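GNA33 (PDB 2G5D) probably cleaves the beta-1,4 link between N-acetylmuramic acid and N-acetylglucosamine in peptidoglycan, acting as a lytic transglycosylase that forms a 1,6-anhydro bond in the muramic residue. Local coordinates at residues L48-W53 and Y407-L412; A55-K60 and I90-A95; Q63-G68 and A83-T88; H359-K364 and G396-K401. One frame throughout, in Å; residues are numbered along the deposited sequence.

Contact 1: residues L48-W53 and Y407-L412; sequences LSMPHW and YVWQLL
Met50 lays a methylene, rather than its sulfur, on the indole face of Trp409. Met50 CG sits 3.7 Å from the centroid of the five-membered ring of Trp409 and only 8° off the ring normal, a CH-pi contact. The sulfur makes an oblique Met-aromatic contact as well, with Met50 SD 4.3 Å from the same centroid. Trp409 belongs to strand 403-413 of the 3D domain, whose clan is that of the double-psi beta-barrels, whereas Met50 opens a type II beta turn closed by the bond from Trp53 N to Met50 O (3.3 Å).

With CG beside the backbone N (chi1 -62°) and a bend at chi3 (-87°), Met50 runs alongside Trp409 in the opposite sense and ends against Leu411, where Met50 SD is 4.0 Å from Leu411 CD1. Pro51 meets the six-membered end of the indole: its CD approaches Trp409 CH2 at 3.6 Å, obliquely. Phe354 of the neighbouring strand 352-358 touches both Met50 and Pro51, so the turn lies against two adjacent strands.

The Trp53 indole is fixed at its polar end by a bond from NE1 to Glu100 OE1, while its other end brings CH2 to 3.9 Å from Leu411 CD2.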
loop_
_atom_site.group_PDB
_atom_site.type_symbol
_atom_site.label_atom_id
_atom_site.label_comp_id
_atom_site.label_asym_id
_atom_site.label_seq_id
_atom_site.Cartn_x
_atom_site.Cartn_y
_atom_site.Cartn_z
ATOM N N LEU A 48 23.657 -17.486 0.497
ATOM C CA LEU A 48 24.452 -17.136 1.689
ATOM C C LEU A 48 25.241 -15.838 1.548
ATOM O O LEU A 48 25.895 -15.379 2.468
ATOM C CB LEU A 48 25.348 -18.302 2.103
ATOM C CG LEU A 48 24.630 -19.310 3.040
ATOM C CD1 LEU A 48 25.449 -20.595 3.151
ATOM C CD2 LEU A 48 24.400 -18.713 4.453
ATOM N N SER A 49 25.157 -15.237 0.388
ATOM C CA SER A 49 25.560 -13.838 0.242
ATOM C C SER A 49 24.569 -12.808 0.876
ATOM O O SER A 49 24.921 -11.633 1.048
ATOM C CB SER A 49 25.848 -13.534 -1.229
ATOM O OG SER A 49 26.999 -14.255 -1.635
ATOM N N MET A 50 23.344 -13.246 1.193
ATOM C CA MET A 50 22.398 -12.432 1.962
ATOM C C MET A 50 22.725 -12.490 3.470
ATOM O O MET A 50 22.913 -13.567 4.024
ATOM C CB MET A 50 20.935 -12.812 1.669
ATOM C CG MET A 50 20.579 -12.588 0.222
ATOM S SD MET A 50 18.976 -13.131 -0.392
ATOM C CE MET A 50 19.260 -14.834 -0.864
ATOM N N PRO A 51 22.872 -11.311 4.103
ATOM C CA PRO A 51 23.310 -11.280 5.492
ATOM C C PRO A 51 22.223 -11.845 6.420
ATOM O O PRO A 51 21.058 -11.529 6.244
ATOM C CB PRO A 51 23.581 -9.795 5.753
ATOM C CG PRO A 51 22.756 -9.045 4.738
ATOM C CD PRO A 51 22.623 -9.965 3.541
ATOM N N HIS A 52 22.616 -12.706 7.358
ATOM C CA HIS A 52 21.677 -13.358 8.284
ATOM C C HIS A 52 20.636 -14.262 7.624
ATOM O O HIS A 52 19.636 -14.615 8.245
ATOM C CB HIS A 52 20.986 -12.338 9.187
ATOM C CG HIS A 52 21.925 -11.585 10.067
ATOM N ND1 HIS A 52 21.511 -10.544 10.870
ATOM C CD2 HIS A 52 23.262 -11.709 10.262
ATOM C CE1 HIS A 52 22.553 -10.064 11.530
ATOM N NE2 HIS A 52 23.629 -10.743 11.165
ATOM N N TRP A 53 20.909 -14.665 6.391
ATOM C CA TRP A 53 20.134 -15.680 5.698
ATOM C C TRP A 53 19.854 -16.901 6.584
ATOM O O TRP A 53 18.711 -17.325 6.711
ATOM C CB TRP A 53 20.878 -16.160 4.454
ATOM C CG TRP A 53 20.134 -17.257 3.783
ATOM C CD1 TRP A 53 20.365 -18.607 3.879
ATOM C CD2 TRP A 53 18.984 -17.101 2.941
ATOM N NE1 TRP A 53 19.422 -19.297 3.122
ATOM C CE2 TRP A 53 18.574 -18.391 2.541
ATOM C CE3 TRP A 53 18.281 -15.985 2.457
ATOM C CZ2 TRP A 53 17.473 -18.596 1.694
ATOM C CZ3 TRP A 53 17.183 -16.185 1.625
ATOM C CH2 TRP A 53 16.800 -17.480 1.246
ATOM N N TYR A 407 19.563 -2.611 1.059
ATOM C CA TYR A 407 20.035 -3.410 -0.065
ATOM C C TYR A 407 18.988 -4.450 -0.331
ATOM O O TYR A 407 18.369 -4.952 0.607
ATOM C CB TYR A 407 21.349 -4.094 0.293
ATOM C CG TYR A 407 22.404 -3.077 0.622
ATOM C CD1 TYR A 407 22.717 -2.776 1.944
ATOM C CD2 TYR A 407 23.047 -2.384 -0.389
ATOM C CE1 TYR A 407 23.667 -1.812 2.247
ATOM C CE2 TYR A 407 24.016 -1.430 -0.102
ATOM C CZ TYR A 407 24.311 -1.142 1.215
ATOM O OH TYR A 407 25.271 -0.191 1.494
ATOM N N VAL A 408 18.780 -4.777 -1.598
ATOM C CA VAL A 408 17.726 -5.729 -1.898
ATOM C C VAL A 408 18.157 -6.849 -2.826
ATOM O O VAL A 408 18.994 -6.667 -3.711
ATOM C CB VAL A 408 16.398 -5.034 -2.376
ATOM C CG1 VAL A 408 15.994 -3.883 -1.421
ATOM C CG2 VAL A 408 16.475 -4.573 -3.798
ATOM N N TRP A 409 17.570 -8.018 -2.620
ATOM C CA TRP A 409 17.814 -9.139 -3.508
ATOM C C TRP A 409 16.457 -9.644 -3.844
ATOM O O TRP A 409 15.628 -9.846 -2.956
ATOM C CB TRP A 409 18.582 -10.272 -2.820
ATOM C CG TRP A 409 20.008 -9.965 -2.415
ATOM C CD1 TRP A 409 21.125 -10.439 -2.999
ATOM C CD2 TRP A 409 20.433 -9.193 -1.285
ATOM N NE1 TRP A 409 22.254 -10.004 -2.318
ATOM C CE2 TRP A 409 21.856 -9.223 -1.266
ATOM C CE3 TRP A 409 19.758 -8.479 -0.290
ATOM C CZ2 TRP A 409 22.627 -8.541 -0.291
ATOM C CZ3 TRP A 409 20.518 -7.783 0.678
ATOM C CH2 TRP A 409 21.937 -7.824 0.669
ATOM N N GLN A 410 16.220 -9.871 -5.125
ATOM C CA GLN A 410 14.946 -10.427 -5.562
ATOM C C GLN A 410 15.106 -11.939 -5.812
ATOM O O GLN A 410 16.023 -12.335 -6.534
ATOM C CB GLN A 410 14.545 -9.701 -6.857
ATOM C CG GLN A 410 13.225 -10.157 -7.444
ATOM C CD GLN A 410 12.770 -9.319 -8.631
ATOM O OE1 GLN A 410 11.581 -9.232 -8.886
ATOM N NE2 GLN A 410 13.714 -8.723 -9.379
ATOM N N LEU A 411 14.229 -12.771 -5.210
ATOM C CA LEU A 411 14.224 -14.250 -5.415
ATOM C C LEU A 411 13.131 -14.626 -6.411
ATOM O O LEU A 411 11.994 -14.198 -6.285
ATOM C CB LEU A 411 14.082 -15.035 -4.075
ATOM C CG LEU A 411 15.341 -15.130 -3.174
ATOM C CD1 LEU A 411 15.790 -13.754 -2.738
ATOM C CD2 LEU A 411 15.120 -16.019 -1.923
ATOM N N LEU A 412 13.504 -15.380 -7.435
ATOM C CA LEU A 412 12.574 -15.765 -8.491
ATOM C C LEU A 412 12.723 -17.258 -8.705
ATOM O O LEU A 412 13.842 -17.803 -8.544
ATOM C CB LEU A 412 12.906 -15.013 -9.810
ATOM C CG LEU A 412 12.693 -13.499 -9.784
ATOM C CD1 LEU A 412 13.333 -12.838 -11.017
ATOM C CD2 LEU A 412 11.189 -13.150 -9.659
#

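Contact 2: residues A55-K60 and I90-A95. Unlike the reference sequence in segment 90-95: Ile90 (reference Val).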
loop_
_atom_site.group_PDB
_atom_site.type_symbol
_atom_site.label_atom_id
_atom_site.label_comp_id
_atom_site.label_asym_id
_atom_site.label_seq_id
_atom_site.Cartn_x
_atom_site.Cartn_y
_atom_site.Cartn_z
ATOM N N ALA A 55 19.793 -17.358 9.794
ATOM C CA ALA A 55 18.986 -17.077 10.987
ATOM C C ALA A 55 17.552 -16.529 10.747
ATOM O O ALA A 55 16.842 -16.172 11.696
ATOM C CB ALA A 55 19.770 -16.170 11.949
ATOM N N GLN A 56 17.119 -16.492 9.494
ATOM C CA GLN A 56 15.752 -16.071 9.173
ATOM C C GLN A 56 14.644 -16.922 9.800
ATOM O O GLN A 56 14.757 -18.131 9.912
ATOM C CB GLN A 56 15.514 -16.042 7.668
ATOM C CG GLN A 56 16.260 -14.942 6.909
ATOM C CD GLN A 56 15.985 -13.583 7.493
ATOM O OE1 GLN A 56 14.858 -13.087 7.414
ATOM N NE2 GLN A 56 17.000 -12.983 8.121
ATOM N N ASP A 57 13.551 -16.257 10.150
ATOM C CA ASP A 57 12.306 -16.945 10.471
ATOM C C ASP A 57 11.623 -17.252 9.128
ATOM O O ASP A 57 10.681 -16.555 8.687
ATOM C CB ASP A 57 11.448 -16.095 11.409
ATOM C CG ASP A 57 10.313 -16.870 12.025
ATOM O OD1 ASP A 57 9.940 -17.948 11.504
ATOM O OD2 ASP A 57 9.799 -16.403 13.041
ATOM N N PHE A 58 12.126 -18.297 8.468
ATOM C CA PHE A 58 11.601 -18.754 7.192
ATOM C C PHE A 58 10.175 -19.319 7.287
ATOM O O PHE A 58 9.479 -19.429 6.265
ATOM C CB PHE A 58 12.526 -19.810 6.555
ATOM C CG PHE A 58 13.831 -19.278 6.055
ATOM C CD1 PHE A 58 15.009 -19.559 6.748
ATOM C CD2 PHE A 58 13.907 -18.514 4.895
ATOM C CE1 PHE A 58 16.254 -19.082 6.296
ATOM C CE2 PHE A 58 15.167 -18.012 4.438
ATOM C CZ PHE A 58 16.326 -18.306 5.125
ATOM N N ALA A 59 9.724 -19.706 8.487
ATOM C CA ALA A 59 8.311 -20.113 8.642
ATOM C C ALA A 59 7.407 -18.919 8.330
ATOM O O ALA A 59 6.401 -19.042 7.602
ATOM C CB ALA A 59 8.043 -20.626 10.082
ATOM N N LYS A 60 7.786 -17.761 8.871
ATOM C CA LYS A 60 7.036 -16.538 8.669
ATOM C C LYS A 60 7.087 -16.080 7.198
ATOM O O LYS A 60 6.047 -15.685 6.657
ATOM C CB LYS A 60 7.454 -15.444 9.670
ATOM C CG LYS A 60 6.779 -15.626 11.013
ATOM C CD LYS A 60 7.190 -14.599 12.065
ATOM C CE LYS A 60 6.747 -15.027 13.472
ATOM N NZ LYS A 60 7.133 -16.468 13.806
ATOM N N ILE A 90 4.998 -25.372 7.705
ATOM C CA ILE A 90 5.265 -24.043 8.254
ATOM C C ILE A 90 6.265 -24.158 9.400
ATOM O O ILE A 90 5.878 -24.142 10.583
ATOM C CB ILE A 90 3.966 -23.289 8.709
ATOM C CG1 ILE A 90 2.935 -23.272 7.573
ATOM C CG2 ILE A 90 4.301 -21.854 9.131
ATOM C CD1 ILE A 90 3.215 -22.253 6.478
ATOM N N HIS A 91 7.542 -24.270 9.011
ATOM C CA HIS A 91 8.700 -24.405 9.907
ATOM C C HIS A 91 9.911 -23.908 9.158
ATOM O O HIS A 91 10.085 -24.231 7.986
ATOM C CB HIS A 91 8.956 -25.859 10.314
ATOM C CG HIS A 91 9.894 -26.004 11.481
ATOM N ND1 HIS A 91 11.257 -25.812 11.375
ATOM C CD2 HIS A 91 9.659 -26.322 12.779
ATOM C CE1 HIS A 91 11.816 -25.981 12.555
ATOM N NE2 HIS A 91 10.871 -26.302 13.426
ATOM N N SER A 92 10.753 -23.138 9.849
ATOM C CA SER A 92 11.941 -22.527 9.273
ATOM C C SER A 92 12.964 -23.473 8.672
ATOM O O SER A 92 13.701 -23.066 7.776
ATOM C CB SER A 92 12.617 -21.661 10.315
ATOM O OG SER A 92 11.741 -20.632 10.693
ATOM N N PHE A 93 13.030 -24.712 9.160
ATOM C CA PHE A 93 13.985 -25.683 8.623
ATOM C C PHE A 93 13.620 -26.058 7.191
ATOM O O PHE A 93 14.428 -25.900 6.267
ATOM C CB PHE A 93 14.093 -26.933 9.510
ATOM C CG PHE A 93 15.085 -27.948 9.003
ATOM C CD1 PHE A 93 16.458 -27.723 9.140
ATOM C CD2 PHE A 93 14.652 -29.109 8.369
ATOM C CE1 PHE A 93 17.395 -28.653 8.674
ATOM C CE2 PHE A 93 15.581 -30.044 7.893
ATOM C CZ PHE A 93 16.951 -29.816 8.057
ATOM N N GLN A 94 12.392 -26.544 7.029
ATOM C CA GLN A 94 11.823 -26.924 5.728
ATOM C C GLN A 94 11.609 -25.744 4.769
ATOM O O GLN A 94 11.859 -25.852 3.547
ATOM C CB GLN A 94 10.492 -27.627 5.973
ATOM C CG GLN A 94 10.634 -29.076 6.476
ATOM C CD GLN A 94 10.755 -29.258 8.002
ATOM O OE1 GLN A 94 10.874 -30.398 8.474
ATOM N NE2 GLN A 94 10.707 -28.172 8.766
ATOM N N ALA A 95 11.145 -24.628 5.331
ATOM C CA ALA A 95 10.886 -23.402 4.595
ATOM C C ALA A 95 12.172 -22.780 4.048
ATOM O O ALA A 95 12.178 -22.264 2.949
ATOM C CB ALA A 95 10.136 -22.416 5.476
#
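The first turns of two helices, 58-72 and 92-102, meet here where Ser92 presses on Phe58 and Ala59. The backbones come very close, with Phe58 CA and Ser92 CA 4.3 Å apart, a spacing consistent with the small side chains of Ser92, Ala59 and Ala95. One bond joins the segments: Ala59 N donates to Ser92 OG over 3.1 Å with an N-H...O angle of 155°. Ser92 carries its hydroxyl beside its own backbone N (chi1 -62°), which brings OG over the start of the other helix. Phe58 N and Asp57 OD1 also lie near this oxygen, but at angles too poor for bonding.

Each helix start also has its own N-cap. Asp57 OD1 accepts weakly from Lys60 N at 3.4 Å, and Asp57 OD2 forms a salt bridge to Lys60 NZ at 2.8 Å. In the second helix His91 ND1 takes the amide of Phe93 N at 3.0 Å, nearly straight at 172° and in the ring plane. Ser92 OG thus serves a first-turn amide of the neighbouring helix, whereas the two N-cap residues serve their own.

Apolar contacts flank the polar centre. Ala95 CB packs 3.2 Å from Phe58 O, a tight fit, and lies 3.7 Å from Phe58 CB. Beyond CB the Phe58 ring leads away from Ser92 and packs on Lys96 and Phe99, farther along helix 92-102; Gln56 CB sits over the centre of one face, and Trp53 meets the ring edge-to-face. At the more exposed end, Ile90 CG2 approaches Ala59 CB.

Contact 3: residues Q63-G68 and A83-T88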
loop_
_atom_site.group_PDB
_atom_site.type_symbol
_atom_site.label_atom_id
_atom_site.label_comp_id
_atom_site.label_asym_id
_atom_site.label_seq_id
_atom_site.Cartn_x
_atom_site.Cartn_y
_atom_site.Cartn_z
ATOM N N GLN A 63 4.665 -18.403 5.352
ATOM C CA GLN A 63 3.298 -17.895 5.557
ATOM C C GLN A 63 2.988 -16.735 4.603
ATOM O O GLN A 63 1.960 -16.724 3.922
ATOM C CB GLN A 63 3.097 -17.425 6.999
ATOM C CG GLN A 63 2.926 -18.558 7.999
ATOM C CD GLN A 63 2.895 -18.052 9.408
ATOM O OE1 GLN A 63 3.894 -17.525 9.913
ATOM N NE2 GLN A 63 1.775 -18.196 10.054
ATOM N N SER A 64 3.887 -15.760 4.548
ATOM C CA SER A 64 3.675 -14.571 3.736
ATOM C C SER A 64 3.594 -14.947 2.242
ATOM O O SER A 64 2.678 -14.504 1.532
ATOM C CB SER A 64 4.793 -13.571 4.032
ATOM O OG SER A 64 4.575 -12.319 3.425
ATOM N N PHE A 65 4.512 -15.795 1.768
ATOM C CA PHE A 65 4.480 -16.267 0.351
ATOM C C PHE A 65 3.182 -16.995 -0.025
ATOM O O PHE A 65 2.633 -16.776 -1.108
ATOM C CB PHE A 65 5.711 -17.135 -0.005
ATOM C CG PHE A 65 5.814 -17.464 -1.487
ATOM C CD1 PHE A 65 6.031 -16.464 -2.434
ATOM C CD2 PHE A 65 5.672 -18.777 -1.929
ATOM C CE1 PHE A 65 6.106 -16.771 -3.804
ATOM C CE2 PHE A 65 5.752 -19.107 -3.301
ATOM C CZ PHE A 65 5.977 -18.105 -4.238
ATOM N N ARG A 66 2.723 -17.884 0.861
ATOM C CA ARG A 66 1.464 -18.640 0.711
ATOM C C ARG A 66 0.245 -17.741 0.558
ATOM O O ARG A 66 -0.640 -18.033 -0.250
ATOM C CB ARG A 66 1.228 -19.598 1.910
ATOM C CG ARG A 66 1.981 -20.960 1.902
ATOM C CD ARG A 66 1.281 -21.896 2.907
ATOM N NE ARG A 66 2.020 -23.130 3.178
ATOM C CZ ARG A 66 1.577 -24.119 3.961
ATOM N NH1 ARG A 66 0.389 -24.031 4.545
ATOM N NH2 ARG A 66 2.326 -25.198 4.160
ATOM N N LEU A 67 0.193 -16.645 1.329
ATOM C CA LEU A 67 -0.879 -15.646 1.184
ATOM C C LEU A 67 -0.888 -14.997 -0.223
ATOM O O LEU A 67 -1.942 -14.836 -0.839
ATOM C CB LEU A 67 -0.766 -14.570 2.289
ATOM C CG LEU A 67 -1.004 -14.960 3.752
ATOM C CD1 LEU A 67 -0.356 -13.968 4.752
ATOM C CD2 LEU A 67 -2.463 -15.107 4.066
ATOM N N GLY A 68 0.287 -14.624 -0.725
ATOM C CA GLY A 68 0.389 -14.054 -2.064
ATOM C C GLY A 68 -0.031 -15.039 -3.158
ATOM O O GLY A 68 -0.601 -14.628 -4.158
ATOM N N ALA A 83 2.303 -24.140 -5.678
ATOM C CA ALA A 83 1.852 -25.468 -5.278
ATOM C C ALA A 83 2.783 -26.052 -4.208
ATOM O O ALA A 83 2.326 -26.562 -3.178
ATOM C CB ALA A 83 1.758 -26.405 -6.487
ATOM N N GLN A 84 4.087 -25.945 -4.447
ATOM C CA GLN A 84 5.090 -26.525 -3.550
ATOM C C GLN A 84 5.116 -25.831 -2.179
ATOM O O GLN A 84 5.366 -26.480 -1.160
ATOM C CB GLN A 84 6.474 -26.461 -4.194
ATOM C CG GLN A 84 7.532 -27.282 -3.462
ATOM C CD GLN A 84 7.178 -28.768 -3.411
ATOM O OE1 GLN A 84 6.532 -29.288 -4.318
ATOM N NE2 GLN A 84 7.604 -29.453 -2.353
ATOM N N ALA A 85 4.878 -24.513 -2.182
ATOM C CA ALA A 85 4.737 -23.731 -0.955
ATOM C C ALA A 85 3.672 -24.342 -0.037
ATOM O O ALA A 85 3.829 -24.309 1.169
ATOM C CB ALA A 85 4.409 -22.251 -1.261
ATOM N N PHE A 86 2.613 -24.917 -0.612
ATOM C CA PHE A 86 1.530 -25.505 0.181
ATOM C C PHE A 86 1.799 -26.946 0.624
ATOM O O PHE A 86 1.148 -27.453 1.527
ATOM C CB PHE A 86 0.168 -25.341 -0.526
ATOM C CG PHE A 86 -0.468 -24.003 -0.276
ATOM C CD1 PHE A 86 -0.075 -22.876 -1.007
ATOM C CD2 PHE A 86 -1.417 -23.855 0.734
ATOM C CE1 PHE A 86 -0.646 -21.608 -0.755
ATOM C CE2 PHE A 86 -2.001 -22.586 1.009
ATOM C CZ PHE A 86 -1.615 -21.464 0.256
ATOM N N GLN A 87 2.789 -27.580 0.003
ATOM C CA GLN A 87 3.276 -28.886 0.431
ATOM C C GLN A 87 4.531 -28.789 1.329
ATOM O O GLN A 87 5.131 -29.797 1.669
ATOM C CB GLN A 87 3.508 -29.775 -0.802
ATOM C CG GLN A 87 2.188 -30.180 -1.488
ATOM C CD GLN A 87 2.369 -30.837 -2.855
ATOM O OE1 GLN A 87 1.394 -31.337 -3.438
ATOM N NE2 GLN A 87 3.606 -30.830 -3.381
ATOM N N THR A 88 4.900 -27.563 1.711
ATOM C CA THR A 88 6.005 -27.287 2.611
ATOM C C THR A 88 5.512 -26.957 4.047
ATOM O O THR A 88 4.696 -26.058 4.216
ATOM C CB THR A 88 6.818 -26.104 2.063
ATOM O OG1 THR A 88 7.179 -26.376 0.700
ATOM C CG2 THR A 88 8.064 -25.844 2.911
#
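Arg66 of helix 58-72 spends its guanidinium group on backbone oxygens toward the end of helix 79-86 and in the loop after it. The two consecutive, roughly antiparallel helices form a helical hairpin, which the Cys69-Cys82 disulfide also ties together. Arg66 NE donates to Ala85 O at 2.9 Å, with an N-H...O angle of 140°; the donor lies above the carbonyl plane, not on a lone pair. Arg66 NH2 donates to Thr88 O at 2.5 Å and 132°, a length short enough to be read with caution. Both oxygens lie near the guanidinium edge, somewhat tilted from its plane. Placed near the end of a helix, the positive group would probably be favoured by its dipole.

Another carbonyl of this turn is satisfied locally: Gln84 O accepts from Thr88 OG1 at 2.6 Å. The Gln84 amide points elsewhere, with OE1 taking Arg23 N and NE2 giving a weak bond to Asp22 OD1. In helix 58-72, Ser64 OG is bonded to Tyr338 O.

Phe86 lies along the arginine chain and probably limits its freedom. Arg66 runs extended from CG to NE across the ring, with CD 3.8 Å from the Phe86 centroid and above its centre, a CH-pi contact; the guanidinium and ring planes differ by 24°. Phe86 CA in turn stands 3.6 Å above one guanidinium face. The phenyl tip reaches the helix backbone, Phe86 CZ being 3.6 Å from Arg66 O. Phe65 adds an apolar contact, its ring edge turned to Ala85, with Phe65 CD2 3.8 Å from Ala85 CB.

Contact 4: residues H359-K364 and G396-K401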
loop_
_atom_site.group_PDB
_atom_site.type_symbol
_atom_site.label_atom_id
_atom_site.label_comp_id
_atom_site.label_asym_id
_atom_site.label_seq_id
_atom_site.Cartn_x
_atom_site.Cartn_y
_atom_site.Cartn_z
ATOM N N HIS A 359 16.920 -1.361 11.520
ATOM C CA HIS A 359 15.704 -1.207 12.313
ATOM C C HIS A 359 15.435 0.278 12.621
ATOM O O HIS A 359 16.318 0.958 13.128
ATOM C CB HIS A 359 15.799 -2.035 13.594
ATOM C CG HIS A 359 14.501 -2.157 14.331
ATOM N ND1 HIS A 359 13.965 -1.128 15.078
ATOM C CD2 HIS A 359 13.634 -3.192 14.438
ATOM C CE1 HIS A 359 12.822 -1.523 15.606
ATOM N NE2 HIS A 359 12.600 -2.772 15.236
ATOM N N PRO A 360 14.226 0.787 12.282
ATOM C CA PRO A 360 13.867 2.216 12.410
ATOM C C PRO A 360 13.965 2.844 13.805
ATOM O O PRO A 360 13.996 4.076 13.904
ATOM C CB PRO A 360 12.418 2.274 11.897
ATOM C CG PRO A 360 11.922 0.897 11.977
ATOM C CD PRO A 360 13.112 0.016 11.703
ATOM N N VAL A 361 14.009 2.034 14.864
ATOM C CA VAL A 361 14.227 2.577 16.209
ATOM C C VAL A 361 15.548 2.106 16.833
ATOM O O VAL A 361 16.343 2.937 17.289
ATOM C CB VAL A 361 12.997 2.375 17.176
ATOM C CG1 VAL A 361 11.674 2.742 16.484
ATOM C CG2 VAL A 361 12.921 0.952 17.733
ATOM N N THR A 362 15.802 0.796 16.835
ATOM C CA THR A 362 17.053 0.249 17.411
ATOM C C THR A 362 18.300 0.509 16.558
ATOM O O THR A 362 19.435 0.387 17.048
ATOM C CB THR A 362 16.967 -1.275 17.738
ATOM O OG1 THR A 362 16.940 -2.048 16.525
ATOM C CG2 THR A 362 15.746 -1.583 18.598
ATOM N N ARG A 363 18.082 0.861 15.286
ATOM C CA ARG A 363 19.156 1.138 14.319
ATOM C C ARG A 363 20.070 -0.068 14.078
ATOM O O ARG A 363 20.953 -0.013 13.218
ATOM C CB ARG A 363 19.961 2.407 14.701
ATOM C CG ARG A 363 19.270 3.747 14.345
ATOM C CD ARG A 363 19.279 3.995 12.825
ATOM N NE ARG A 363 18.204 4.876 12.350
ATOM C CZ ARG A 363 17.130 4.459 11.683
ATOM N NH1 ARG A 363 16.970 3.165 11.416
ATOM N NH2 ARG A 363 16.208 5.333 11.281
ATOM N N LYS A 364 19.847 -1.144 14.839
ATOM C CA LYS A 364 20.492 -2.449 14.615
ATOM C C LYS A 364 20.114 -3.048 13.253
ATOM O O LYS A 364 19.176 -2.578 12.590
ATOM C CB LYS A 364 20.102 -3.445 15.715
ATOM C CG LYS A 364 20.696 -3.196 17.106
ATOM C CD LYS A 364 20.078 -4.180 18.094
ATOM C CE LYS A 364 20.414 -3.850 19.534
ATOM N NZ LYS A 364 19.594 -4.699 20.442
ATOM N N GLY A 396 2.733 1.741 13.907
ATOM C CA GLY A 396 2.718 3.165 13.550
ATOM C C GLY A 396 3.988 3.917 13.903
ATOM O O GLY A 396 4.560 4.621 13.067
ATOM N N GLU A 397 4.421 3.763 15.150
ATOM C CA GLU A 397 5.725 4.260 15.620
ATOM C C GLU A 397 6.901 3.801 14.743
ATOM O O GLU A 397 7.716 4.621 14.314
ATOM C CB GLU A 397 5.940 3.835 17.067
ATOM C CG GLU A 397 5.132 4.671 18.066
ATOM C CD GLU A 397 4.597 3.866 19.252
ATOM O OE1 GLU A 397 5.296 2.925 19.699
ATOM O OE2 GLU A 397 3.482 4.184 19.739
ATOM N N LEU A 398 6.972 2.500 14.463
ATOM C CA LEU A 398 8.011 1.935 13.586
ATOM C C LEU A 398 8.001 2.515 12.184
ATOM O O LEU A 398 9.046 2.913 11.671
ATOM C CB LEU A 398 7.904 0.411 13.516
ATOM C CG LEU A 398 8.227 -0.293 14.840
ATOM C CD1 LEU A 398 7.648 -1.697 14.870
ATOM C CD2 LEU A 398 9.723 -0.323 15.066
ATOM N N ALA A 399 6.817 2.579 11.586
ATOM C CA ALA A 399 6.665 3.032 10.215
ATOM C C ALA A 399 7.206 4.443 9.986
ATOM O O ALA A 399 8.068 4.642 9.118
ATOM C CB ALA A 399 5.206 2.905 9.769
ATOM N N GLY A 400 6.715 5.407 10.770
ATOM C CA GLY A 400 7.118 6.814 10.652
ATOM C C GLY A 400 8.591 7.095 10.925
ATOM O O GLY A 400 9.141 8.080 10.436
ATOM N N LYS A 401 9.222 6.221 11.706
ATOM C CA LYS A 401 10.636 6.344 12.059
ATOM C C LYS A 401 11.572 5.724 11.012
ATOM O O LYS A 401 12.801 5.889 11.075
ATOM C CB LYS A 401 10.888 5.740 13.450
ATOM C CG LYS A 401 10.328 6.587 14.595
ATOM C CD LYS A 401 11.045 6.338 15.916
ATOM C CE LYS A 401 10.213 6.860 17.076
ATOM N NZ LYS A 401 10.981 6.919 18.353
#
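Leu398 sets one methyl, CD2, against His359 and Pro360, and this is the tight part of the contact. Both residues belong to the loop that joins the antiparallel strands 352-358 and 365-375 of the 3D domain, of the double-psi beta-barrel clan. Leu398 lies on helix 393-401, which leads into strand 403-413. The closest approach of the methyl is to the imidazole, with Leu398 CD2 3.4 Å from His359 CE1. Pro360 CG lies 4.0 Å from Leu398 CD2. Pro360 also meets the helix backbone, its CB being 3.4 Å from Leu398 O. Trp389 of strand 384-391 touches both Pro360 and Leu398 and so backs the buried side.

The loop is held in shape by its own bonds. His359 has its ring carbon CG opposite the backbone N (chi1 -168°), and ND1 then accepts two amides, Val361 N at 3.2 Å and Thr362 N also at 3.2 Å. The two donors stand on opposite sides of the ring plane, 22° and 32° out of it. This double grip probably helps to fix the ring rotation that offers CE1 to Leu398.

Val361 bridges to the solvent side: its CG1 is 3.9 Å from Leu398 CD2, the two side chains crossing at about a right angle. There the exposed Val361 and Lys401 meet by looser, alkyl contacts, and Arg363 NH2 comes near Lys401 O. Lys401 runs extended beyond CG: its CB sits 3.6 Å from Pro360 O, and its CD 3.7 Å from Val361 CG1.

In the fold
From the N terminus, the turn at 48-53 begins the widest loop, which contact 1 closes only at 407-412, so the other three contacts all fall within its span. Contact 2 opens next at 55-60 and closes at 90-95, enclosing contact 3 (63-68 with 83-88). Contact 4 follows contacts 2 and 3 in series, still within the span of contact 1, and none of the four cross. Contacts 2 and 3 share helix 58-72 and touch where Ile90 packs on Arg66; Trp53 O against Phe58 CZ joins contacts 1 and 2. Contacts 2 and 3 tie the N-terminal helices to one another, while contact 1 sets the turn before them on strand 403-413. Contact 4, about 21 Å from contact 1 between centres, ties a strand-joining loop to helix 393-401.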